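RV1873 (Mycobacterium tuberculosis, PDB 2JEK) is of unknown function, a small, mostly helical protein of the DUF1810 family folded as a right-handed superhelix. Local coordinates at residues His71-Leu74 with Gly75-His79. Sequence-based numbering, arbitrary orientation.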
loop_
_atom_site.group_PDB
_atom_site.type_symbol
_atom_site.label_atom_id
_atom_site.label_comp_id
_atom_site.label_asym_id
_atom_site.label_seq_id
_atom_site.Cartn_x
_atom_site.Cartn_y
_atom_site.Cartn_z
ATOM N N HIS A 71 -12.831 5.727 1.832
ATOM C CA HIS A 71 -13.713 4.599 1.528
ATOM C C HIS A 71 -13.829 3.716 2.762
ATOM O O HIS A 71 -12.819 3.307 3.334
ATOM C CB HIS A 71 -13.157 3.807 0.342
ATOM C CG HIS A 71 -14.112 2.799 -0.216
ATOM N ND1 HIS A 71 -14.379 1.603 0.412
ATOM C CD2 HIS A 71 -14.851 2.806 -1.349
ATOM C CE1 HIS A 71 -15.255 0.920 -0.304
ATOM N NE2 HIS A 71 -15.557 1.627 -1.380
ATOM N N ASP A 72 -15.061 3.427 3.193
ATOM C CA ASP A 72 -15.264 2.789 4.498
ATOM C C ASP A 72 -14.915 1.288 4.535
ATOM O O ASP A 72 -14.945 0.651 5.598
ATOM C CB ASP A 72 -16.694 3.034 5.001
ATOM C CG ASP A 72 -16.844 2.796 6.503
ATOM O OD1 ASP A 72 -15.907 3.105 7.271
ATOM O OD2 ASP A 72 -17.906 2.278 6.918
ATOM N N LEU A 73 -14.575 0.724 3.371
ATOM C CA LEU A 73 -14.003 -0.616 3.315
ATOM C C LEU A 73 -12.486 -0.543 3.073
ATOM O O LEU A 73 -11.710 -1.109 3.839
ATOM C CB LEU A 73 -14.686 -1.490 2.250
ATOM C CG LEU A 73 -14.298 -2.971 2.346
ATOM C CD1 LEU A 73 -14.984 -3.636 3.539
ATOM C CD2 LEU A 73 -14.615 -3.711 1.054
ATOM N N LEU A 74 -12.091 0.180 2.032
ATOM C CA LEU A 74 -10.683 0.199 1.605
ATOM C C LEU A 74 -9.745 0.911 2.577
ATOM O O LEU A 74 -8.624 0.462 2.797
ATOM C CB LEU A 74 -10.552 0.823 0.219
ATOM C CG LEU A 74 -11.285 0.107 -0.921
ATOM C CD1 LEU A 74 -11.258 0.936 -2.185
ATOM C CD2 LEU A 74 -10.710 -1.270 -1.159
ATOM N N GLY A 75 -10.186 2.039 3.130
ATOM C CA GLY A 75 -9.379 2.773 4.109
ATOM C C GLY A 75 -9.106 1.927 5.340
ATOM O O GLY A 75 -7.945 1.702 5.691
ATOM N N PRO A 76 -10.164 1.454 6.026
ATOM C CA PRO A 76 -9.912 0.585 7.180
ATOM C C PRO A 76 -9.056 -0.639 6.855
ATOM O O PRO A 76 -8.221 -1.039 7.672
ATOM C CB PRO A 76 -11.320 0.180 7.634
ATOM C CG PRO A 76 -12.139 1.369 7.251
ATOM C CD PRO A 76 -11.600 1.761 5.892
ATOM N N ARG A 77 -9.262 -1.237 5.683
ATOM C CA ARG A 77 -8.456 -2.400 5.301
ATOM C C ARG A 77 -6.976 -2.032 5.152
ATOM O O ARG A 77 -6.100 -2.790 5.561
ATOM C CB ARG A 77 -8.982 -3.043 4.017
ATOM C CG ARG A 77 -10.182 -3.925 4.235
ATOM C CD ARG A 77 -10.565 -4.613 2.952
ATOM N NE ARG A 77 -11.689 -5.508 3.185
ATOM C CZ ARG A 77 -12.259 -6.250 2.246
ATOM N NH1 ARG A 77 -11.828 -6.202 0.994
ATOM N NH2 ARG A 77 -13.266 -7.044 2.572
ATOM N N LEU A 78 -6.695 -0.873 4.561
ATOM C CA LEU A 78 -5.308 -0.444 4.396
ATOM C C LEU A 78 -4.633 -0.211 5.744
ATOM O O LEU A 78 -3.470 -0.572 5.940
ATOM C CB LEU A 78 -5.223 0.794 3.498
ATOM C CG LEU A 78 -3.809 1.314 3.231
ATOM C CD1 LEU A 78 -2.956 0.268 2.514
ATOM C CD2 LEU A 78 -3.825 2.587 2.418
ATOM N N HIS A 79 -5.372 0.368 6.688
ATOM C CA HIS A 79 -4.826 0.536 8.028
ATOM C C HIS A 79 -4.650 -0.822 8.710
ATOM O O HIS A 79 -3.659 -1.053 9.419
ATOM C CB HIS A 79 -5.718 1.436 8.876
ATOM C CG HIS A 79 -5.684 2.876 8.467
ATOM N ND1 HIS A 79 -4.620 3.701 8.754
ATOM C CD2 HIS A 79 -6.599 3.647 7.838
ATOM C CE1 HIS A 79 -4.876 4.918 8.308
ATOM N NE2 HIS A 79 -6.070 4.911 7.746
#
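Over the centre of one face of the R77 guanidinium sits CD2 of L73, 3.7 Å from CZ of R77, while CD1 of L73 lies over the same face, above the NE and NH2 side. A branched aliphatic side chain suits this place: the flat cation tolerates hydrocarbon over its face and keeps its N-H groups for partners around its rim. NH1 bonds to Q17 of helix 11-17, and the group also makes a cation-pi contact with Y21. R77 reaches back over L73 because CG stands anti to its own carbonyl carbon (chi1 -79°) and the chain then runs extended to NE. The other flat group, the imidazole of H71, carries CG of L74 on one face, displaced toward the ring's rim, and has CA of L73 in plane at its edge.

Residues 71-73 form a short linker between helices 62-70 and 74-87, consecutive in the right-handed superhelix, and the H71 side chain caps the new helix. Its ND1 accepts from N of L74 at 3.1 Å, nearly straight at 171°, and from N of L73, more bent; both donors are tilted out of the ring plane. The amides of L74, first of the helix, and L73, just before it, have no preceding turn to supply acceptors and share this nitrogen, which must be unprotonated to accept. The backbone of H71 adds a second link, its O receiving N of G75 at 2.9 Å. Proline suits a helix's first turn, where an N-H generally lacks a preceding turn to bond to, so its absence costs little; CD of P76 rests 3.2 Å from O of H71. N of R77 bonds to O of L73, and N of L78 to O of L74. L74 turns its branched end to F13 and Y68, fitting a buried leucine between neighbouring helices.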